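AmbC (Sorangium cellulosum, PDB 5O15) combines dehydratase and cyclase activities in one domain of ambruticin biosynthesis, probably dehydrating a polyketide intermediate and closing it to an oxygen heterocycle. Local coordinates at residues V75-S81 against V135-P140; K18-L22 against E66-A70; A151-A155 against I190-L194. One frame throughout, in Å; residues are numbered along the deposited sequence. Where two conformers were deposited one is given.

Contact 1. Residues V75-S81 against V135-P140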
loop_
_atom_site.group_PDB
_atom_site.type_symbol
_atom_site.label_atom_id
_atom_site.label_comp_id
_atom_site.label_asym_id
_atom_site.label_seq_id
_atom_site.Cartn_x
_atom_site.Cartn_y
_atom_site.Cartn_z
ATOM N N VAL A 75 18.388 -4.127 -4.429
ATOM C CA VAL A 75 19.499 -4.583 -3.589
ATOM C C VAL A 75 19.568 -6.089 -3.481
ATOM O O VAL A 75 20.458 -6.622 -2.791
ATOM C CB VAL A 75 19.511 -3.914 -2.198
ATOM C CG1 VAL A 75 19.387 -2.412 -2.361
ATOM C CG2 VAL A 75 18.407 -4.465 -1.285
ATOM N N GLY A 76 18.674 -6.802 -4.150
ATOM C CA GLY A 76 18.729 -8.246 -4.175
ATOM C C GLY A 76 18.157 -8.920 -2.957
ATOM O O GLY A 76 18.625 -10.010 -2.597
ATOM N N LEU A 77 17.177 -8.301 -2.291
ATOM C CA LEU A 77 16.501 -8.970 -1.206
ATOM C C LEU A 77 15.039 -9.199 -1.578
ATOM O O LEU A 77 14.449 -8.367 -2.265
ATOM C CB LEU A 77 16.564 -8.140 0.079
ATOM C CG LEU A 77 17.947 -8.069 0.729
ATOM C CD1 LEU A 77 17.976 -7.049 1.887
ATOM C CD2 LEU A 77 18.358 -9.460 1.209
ATOM N N PRO A 78 14.434 -10.291 -1.102
ATOM C CA PRO A 78 13.110 -10.666 -1.610
ATOM C C PRO A 78 11.932 -10.028 -0.911
ATOM O O PRO A 78 10.805 -10.170 -1.424
ATOM C CB PRO A 78 13.101 -12.192 -1.430
ATOM C CG PRO A 78 13.986 -12.435 -0.265
ATOM C CD PRO A 78 15.105 -11.410 -0.387
ATOM N N SER A 79 12.104 -9.386 0.232
ATOM C CA SER A 79 10.954 -8.989 1.025
ATOM C C SER A 79 11.216 -7.710 1.808
ATOM O O SER A 79 12.375 -7.384 2.174
ATOM C CB SER A 79 10.636 -10.120 1.990
ATOM O OG SER A 79 9.446 -9.874 2.682
ATOM N N VAL A 80 10.126 -6.988 2.072
ATOM C CA VAL A 80 10.067 -5.939 3.067
ATOM C C VAL A 80 9.665 -6.603 4.370
ATOM O O VAL A 80 8.505 -6.967 4.576
ATOM C CB VAL A 80 9.092 -4.843 2.654
ATOM C CG1 VAL A 80 9.031 -3.753 3.699
ATOM C CG2 VAL A 80 9.479 -4.308 1.296
ATOM N N SER A 81 10.644 -6.805 5.248
ATOM C CA SER A 81 10.363 -7.454 6.510
ATOM C C SER A 81 9.510 -6.570 7.420
ATOM O O SER A 81 8.573 -7.060 8.060
ATOM C CB SER A 81 11.695 -7.780 7.172
ATOM O OG SER A 81 11.518 -8.185 8.517
ATOM N N VAL A 135 12.927 -2.420 7.434
ATOM C CA VAL A 135 13.979 -3.394 7.232
ATOM C C VAL A 135 13.592 -4.272 6.050
ATOM O O VAL A 135 12.423 -4.696 5.945
ATOM C CB VAL A 135 14.177 -4.253 8.497
ATOM C CG1 VAL A 135 15.233 -5.308 8.273
ATOM C CG2 VAL A 135 14.480 -3.388 9.702
ATOM N N LEU A 136 14.524 -4.522 5.140
ATOM C CA LEU A 136 14.443 -5.477 4.039
ATOM C C LEU A 136 15.064 -6.797 4.460
ATOM O O LEU A 136 16.052 -6.799 5.223
ATOM C CB LEU A 136 15.164 -4.922 2.815
ATOM C CG LEU A 136 14.745 -3.519 2.368
ATOM C CD1 LEU A 136 15.608 -3.022 1.189
ATOM C CD2 LEU A 136 13.248 -3.468 2.017
ATOM N N GLY A 137 14.589 -7.911 3.931
ATOM C CA GLY A 137 15.124 -9.175 4.378
ATOM C C GLY A 137 14.631 -10.347 3.577
ATOM O O GLY A 137 14.117 -10.205 2.469
ATOM N N ALA A 138 14.803 -11.520 4.165
ATOM C CA ALA A 138 14.378 -12.773 3.553
ATOM C C ALA A 138 12.855 -12.878 3.515
ATOM O O ALA A 138 12.150 -12.288 4.330
ATOM C CB ALA A 138 14.974 -13.945 4.336
ATOM N N ALA A 139 12.341 -13.671 2.564
ATOM C CA ALA A 139 10.900 -13.767 2.376
ATOM C C ALA A 139 10.302 -14.758 3.370
ATOM O O ALA A 139 10.947 -15.739 3.760
ATOM C CB ALA A 139 10.576 -14.212 0.959
ATOM N N PRO A 140 9.076 -14.521 3.795
ATOM C CA PRO A 140 8.404 -15.434 4.711
ATOM C C PRO A 140 7.887 -16.619 3.918
ATOM O O PRO A 140 7.999 -16.668 2.688
ATOM C CB PRO A 140 7.246 -14.588 5.224
ATOM C CG PRO A 140 6.900 -13.747 4.060
ATOM C CD PRO A 140 8.239 -13.354 3.492
HETATM O O HOH W 1 9.877 -10.626 5.219
#
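Within the double hotdog fold, the start of strand 79-85 pairs antiparallel with the end of strand 129-137, Ser79 facing Gly137 as a hydrogen-bonded pair and Val80 facing Leu136 as a non-hydrogen-bonded one. Gly137 N donates to Ser79 O at 2.9 Å, nearly straight at 164°. Its return partner, Ser79 N to Gly137 O, is weak. Ser81 N and Val135 O lie 2.8 Å apart, yet this bond too is weak because its N-H...O angle is only 121°. Gly76 suits its place because it ends helix 61-75 with positive phi in a Schellman motif, which starts the turn into the strand. Gly137 is equally apt: a CB here would come within 3.7 Å of Ser81 CB, so a larger side chain would probably crowd it. On the face carrying Val80, Leu136 is the hub. Its CB meets Leu77 CD1 at 3.6 Å. Its CG stands anti to the carbonyl carbon (chi1 -53°), which sends the two methyl groups to different partners: CD1 meets Val75 CG2 at 4.0 Å, the side chains crossing at about a right angle, and CD2 meets Val80 CG2 at 3.9 Å. The branched apolar residues fill this side. Where the chain leaves strand 129-137, Pro78 lays its ring against Ala139, a pair of compact residues where the chains diverge. On the opposite face the small Ser79 is buried, and its OG has two acceptors within bonding distance, Val245 O of the neighbouring strand 236-247 and a water 2.7 Å from OG, which must share its single proton; the water in turn donates to Ala138 O at 3.0 Å.

Contact 2. Residues K18-L22 against E66-A70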
loop_
_atom_site.group_PDB
_atom_site.type_symbol
_atom_site.label_atom_id
_atom_site.label_comp_id
_atom_site.label_asym_id
_atom_site.label_seq_id
_atom_site.Cartn_x
_atom_site.Cartn_y
_atom_site.Cartn_z
ATOM N N LYS A 18 13.260 -0.740 -14.622
ATOM C CA LYS A 18 13.043 0.684 -14.414
ATOM C C LYS A 18 11.848 0.851 -13.489
ATOM O O LYS A 18 11.188 -0.128 -13.133
ATOM C CB LYS A 18 12.785 1.383 -15.758
ATOM C CG LYS A 18 12.653 2.914 -15.699
ATOM C CD LYS A 18 13.779 3.579 -14.882
ATOM C CE LYS A 18 13.668 5.094 -14.903
ATOM N NZ LYS A 18 12.485 5.613 -14.154
ATOM N N HIS A 19 11.556 2.089 -13.106
ATOM C CA HIS A 19 10.430 2.373 -12.240
ATOM C C HIS A 19 9.903 3.756 -12.576
ATOM O O HIS A 19 10.694 4.650 -12.895
ATOM C CB HIS A 19 10.872 2.365 -10.774
ATOM C CG HIS A 19 9.725 2.315 -9.834
ATOM N ND1 HIS A 19 9.068 3.447 -9.398
ATOM C CD2 HIS A 19 9.052 1.261 -9.320
ATOM C CE1 HIS A 19 8.064 3.089 -8.621
ATOM N NE2 HIS A 19 8.031 1.767 -8.559
ATOM N N PRO A 20 8.592 3.986 -12.472
ATOM C CA PRO A 20 8.062 5.310 -12.817
ATOM C C PRO A 20 8.541 6.422 -11.934
ATOM O O PRO A 20 8.506 7.579 -12.369
ATOM C CB PRO A 20 6.544 5.140 -12.660
ATOM C CG PRO A 20 6.289 3.709 -12.771
ATOM C CD PRO A 20 7.511 2.995 -12.303
ATOM N N TRP A 21 8.947 6.117 -10.704
ATOM C CA TRP A 21 9.232 7.119 -9.693
ATOM C C TRP A 21 10.669 7.096 -9.198
ATOM O O TRP A 21 11.026 7.906 -8.327
ATOM C CB TRP A 21 8.314 6.916 -8.489
ATOM C CG TRP A 21 6.859 7.137 -8.751
ATOM C CD1 TRP A 21 6.284 7.823 -9.777
ATOM C CD2 TRP A 21 5.792 6.665 -7.941
ATOM N NE1 TRP A 21 4.916 7.823 -9.647
ATOM C CE2 TRP A 21 4.601 7.128 -8.511
ATOM C CE3 TRP A 21 5.732 5.916 -6.768
ATOM C CZ2 TRP A 21 3.381 6.859 -7.962
ATOM C CZ3 TRP A 21 4.514 5.650 -6.221
ATOM C CH2 TRP A 21 3.353 6.120 -6.812
ATOM N N LEU A 22 11.483 6.168 -9.667
ATOM C CA LEU A 22 12.881 6.079 -9.263
ATOM C C LEU A 22 13.681 5.974 -10.543
ATOM O O LEU A 22 13.442 5.072 -11.358
ATOM C CB LEU A 22 13.111 4.877 -8.341
ATOM C CG LEU A 22 12.428 4.935 -6.965
ATOM C CD1 LEU A 22 12.580 3.639 -6.199
ATOM C CD2 LEU A 22 12.908 6.078 -6.137
ATOM N N GLU A 66 5.321 0.109 -2.127
ATOM C CA GLU A 66 5.841 -0.057 -3.477
ATOM C C GLU A 66 7.286 0.425 -3.572
ATOM O O GLU A 66 8.127 -0.242 -4.186
ATOM C CB GLU A 66 4.933 0.688 -4.467
ATOM C CG GLU A 66 5.522 0.921 -5.841
ATOM C CD GLU A 66 5.762 -0.341 -6.668
ATOM O OE1 GLU A 66 5.487 -1.466 -6.204
ATOM O OE2 GLU A 66 6.295 -0.197 -7.794
ATOM N N LEU A 67 7.587 1.588 -2.993
ATOM C CA LEU A 67 8.953 2.089 -3.057
ATOM C C LEU A 67 9.909 1.170 -2.306
ATOM O O LEU A 67 11.030 0.923 -2.769
ATOM C CB LEU A 67 8.998 3.529 -2.530
ATOM C CG LEU A 67 8.340 4.556 -3.477
ATOM C CD1 LEU A 67 8.093 5.863 -2.770
ATOM C CD2 LEU A 67 9.179 4.737 -4.729
ATOM N N ALA A 68 9.484 0.644 -1.164
ATOM C CA ALA A 68 10.323 -0.294 -0.422
ATOM C C ALA A 68 10.525 -1.598 -1.193
ATOM O O ALA A 68 11.626 -2.151 -1.187
ATOM C CB ALA A 68 9.693 -0.580 0.934
ATOM N N LEU A 69 9.474 -2.090 -1.876
ATOM C CA LEU A 69 9.620 -3.262 -2.724
ATOM C C LEU A 69 10.584 -3.008 -3.876
ATOM O O LEU A 69 11.316 -3.915 -4.285
ATOM C CB LEU A 69 8.252 -3.722 -3.250
ATOM C CG LEU A 69 7.326 -4.340 -2.195
ATOM C CD1 LEU A 69 5.905 -4.371 -2.730
ATOM C CD2 LEU A 69 7.767 -5.721 -1.820
ATOM N N ALA A 70 10.562 -1.800 -4.444
ATOM C CA ALA A 70 11.508 -1.464 -5.502
ATOM C C ALA A 70 12.937 -1.475 -4.969
ATOM O O ALA A 70 13.860 -1.958 -5.637
ATOM C CB ALA A 70 11.174 -0.100 -6.103
#
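The irregular segment 18-22, leading into strand 24-27, runs beside one turn of helix 61-75 in this hotdog domain, with the CA atoms of His19 and Ala70 7.8 Å apart and those of Trp21 and Leu67 8.3 Å apart. At that spacing side chains alone bridge the gap. His19 and Glu66 approach from opposite directions, and His19 NE2 donates to Glu66 OE2 at 2.7 Å. The carboxylate oxygen is met on its anti side, 25° out of the carboxylate plane, but lies close to the plane of the imidazole. A bend at chi2 (66°) of Glu66 turns its carboxylate toward the ring. Histidine fits because it works at both nitrogens: ND1 accepts from Trp21 N at 3.0 Å, fixing the ring's rotation. Glutamate fits because its oxygens serve several donors, OE2 also taking Gly208 N and OE1 taking Leu209 N, so the loop before helix 211-225 is tied to the same carboxylate. Next to this polar link lies an apolar patch. Trp21, packed edge-to-face against His45 and Phe207, turns the edge of its indole to Leu67, with CE3 4.2 Å from Leu67 CD2. Small Ala70 lets the loop lie close, and Leu22 CD1 touches two helix residues, 3.9 Å from Leu67 CD2 and 4.0 Å from Ala70 CB.

Contact 3. Residues A151-A155 against I190-L194; sequences AWPPA and IYADL
Trp152, in the loop before strand 158-160, turns the edge of its indole to strand 189-195 of the double hotdog fold, reaching Tyr191, Ala192 and Asp193. From CB the side chain sets out with CG opposite the backbone N (chi1 -179°), which carries the ring away from the loop and over to the strand. On the pyrrole side CD1 passes Asp193 OD2, and the next atom, NE1, donates to that same oxygen at 3.0 Å with an N-H...O angle of 162°. Asp193 OD2 is met on its syn side, close to the indole plane but 34° out of the carboxylate plane. Further along, CZ2 brings the ring edge to Ala192 O at 3.7 Å. CH2, the far end, rests 3.7 Å from Tyr191 CB, and CZ3 lies 4.0 Å from Tyr191 CD1. Tryptophan suits the place because one residue supplies both a long apolar edge and an N-H for the acid. Exchanging it for an alanine would probably leave Asp193 OD2 without its indole donor and open a gap beside Tyr191 CB. The carboxylate has a second mate, as OD1 forms a salt bridge with Arg256, which also makes a cation-pi contact with the indole. Ala192 points its methyl group away from the loop, toward Ala220 of helix 211-225, where a small residue allows close packing. Two residues on from Trp152, past the cis peptide bond before Pro153, Pro154 makes the other anchor. A flat aromatic suits a proline ring in a CH-pi contact: Pro154 CG stands over the Tyr191 ring, 3.6 Å from its centroid.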
loop_
_atom_site.group_PDB
_atom_site.type_symbol
_atom_site.label_atom_id
_atom_site.label_comp_id
_atom_site.label_asym_id
_atom_site.label_seq_id
_atom_site.Cartn_x
_atom_site.Cartn_y
_atom_site.Cartn_z
ATOM N N ALA A 151 -14.421 -22.732 -6.863
ATOM C CA ALA A 151 -15.577 -21.933 -6.510
ATOM C C ALA A 151 -15.140 -20.554 -6.062
ATOM O O ALA A 151 -14.219 -20.413 -5.250
ATOM C CB ALA A 151 -16.348 -22.598 -5.375
ATOM N N TRP A 152 -15.803 -19.540 -6.605
ATOM C CA TRP A 152 -15.472 -18.175 -6.244
ATOM C C TRP A 152 -16.778 -17.409 -6.148
ATOM O O TRP A 152 -17.514 -17.344 -7.134
ATOM C CB TRP A 152 -14.566 -17.531 -7.277
ATOM C CG TRP A 152 -14.207 -16.134 -6.878
ATOM C CD1 TRP A 152 -14.731 -14.993 -7.387
ATOM C CD2 TRP A 152 -13.301 -15.739 -5.857
ATOM N NE1 TRP A 152 -14.182 -13.903 -6.777
ATOM C CE2 TRP A 152 -13.290 -14.333 -5.833
ATOM C CE3 TRP A 152 -12.477 -16.439 -4.977
ATOM C CZ2 TRP A 152 -12.480 -13.605 -4.958
ATOM C CZ3 TRP A 152 -11.670 -15.730 -4.115
ATOM C CH2 TRP A 152 -11.670 -14.314 -4.119
ATOM N N PRO A 153 -17.114 -16.820 -4.999
ATOM C CA PRO A 153 -16.312 -16.844 -3.773
ATOM C C PRO A 153 -16.289 -18.247 -3.166
ATOM O O PRO A 153 -17.038 -19.128 -3.585
ATOM C CB PRO A 153 -17.061 -15.881 -2.858
ATOM C CG PRO A 153 -18.450 -16.009 -3.282
ATOM C CD PRO A 153 -18.386 -16.115 -4.790
ATOM N N PRO A 154 -15.408 -18.472 -2.195
ATOM C CA PRO A 154 -15.408 -19.765 -1.504
ATOM C C PRO A 154 -16.783 -20.080 -0.922
ATOM O O PRO A 154 -17.577 -19.184 -0.611
ATOM C CB PRO A 154 -14.356 -19.579 -0.401
ATOM C CG PRO A 154 -13.454 -18.511 -0.933
ATOM C CD PRO A 154 -14.373 -17.570 -1.658
ATOM N N ALA A 155 -17.061 -21.378 -0.771
ATOM C CA ALA A 155 -18.347 -21.824 -0.248
ATOM C C ALA A 155 -18.643 -21.202 1.115
ATOM O O ALA A 155 -17.756 -21.028 1.952
ATOM C CB ALA A 155 -18.384 -23.355 -0.147
ATOM N N ILE A 190 -11.997 -11.925 4.309
ATOM C CA ILE A 190 -12.636 -11.179 3.239
ATOM C C ILE A 190 -12.011 -11.609 1.927
ATOM O O ILE A 190 -10.780 -11.620 1.793
ATOM C CB ILE A 190 -12.490 -9.669 3.443
ATOM C CG1 ILE A 190 -13.086 -9.259 4.798
ATOM C CG2 ILE A 190 -13.130 -8.920 2.306
ATOM C CD1 ILE A 190 -14.556 -9.464 4.922
ATOM N N TYR A 191 -12.844 -11.978 0.962
ATOM C CA TYR A 191 -12.430 -12.364 -0.368
ATOM C C TYR A 191 -12.900 -11.291 -1.332
ATOM O O TYR A 191 -14.057 -10.860 -1.250
ATOM C CB TYR A 191 -13.036 -13.729 -0.742
ATOM C CG TYR A 191 -12.466 -14.830 0.118
ATOM C CD1 TYR A 191 -11.227 -15.338 -0.182
ATOM C CD2 TYR A 191 -13.114 -15.309 1.245
ATOM C CE1 TYR A 191 -10.646 -16.316 0.592
ATOM C CE2 TYR A 191 -12.528 -16.297 2.049
ATOM C CZ TYR A 191 -11.295 -16.795 1.703
ATOM O OH TYR A 191 -10.664 -17.766 2.466
ATOM N N ALA A 192 -12.055 -10.855 -2.252
ATOM C CA ALA A 192 -12.448 -9.760 -3.128
ATOM C C ALA A 192 -11.823 -9.879 -4.499
ATOM O O ALA A 192 -10.708 -10.389 -4.655
ATOM C CB ALA A 192 -12.107 -8.406 -2.497
ATOM N N ASP A 193 -12.556 -9.362 -5.498
ATOM C CA ASP A 193 -12.027 -9.084 -6.825
ATOM C C ASP A 193 -11.600 -7.625 -6.866
ATOM O O ASP A 193 -12.423 -6.733 -6.620
ATOM C CB ASP A 193 -13.093 -9.352 -7.886
ATOM C CG ASP A 193 -13.409 -10.808 -8.020
ATOM O OD1 ASP A 193 -12.496 -11.609 -8.284
ATOM O OD2 ASP A 193 -14.577 -11.205 -7.935
ATOM N N LEU A 194 -10.325 -7.393 -7.198
ATOM C CA LEU A 194 -9.718 -6.070 -7.247
ATOM C C LEU A 194 -9.343 -5.754 -8.688
ATOM O O LEU A 194 -8.818 -6.606 -9.399
ATOM C CB LEU A 194 -8.452 -6.019 -6.398
ATOM C CG LEU A 194 -8.562 -6.526 -4.960
ATOM C CD1 LEU A 194 -7.223 -6.337 -4.247
ATOM C CD2 LEU A 194 -9.677 -5.866 -4.169
#

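Along the chain contact 2 closes first, then contact 1, then contact 3. Contacts 1 and 2 are neighbours, their centres about 15 Å apart, joined by helix 61-75, which leads through a short turn into strand 79-85 and whose Ala68 and Leu69 pack on Val80 of contact 1. Contact 3 stands apart, its centre about 29 Å from either of the others, in the second half of the double hotdog. Strand 236-247, beside strand 79-85, carries the strand order over to that half. The three therefore hold together different regions of the fold, while Glu66 of contact 2 reaches across toward helix 211-225, on which contact 3's strand packs.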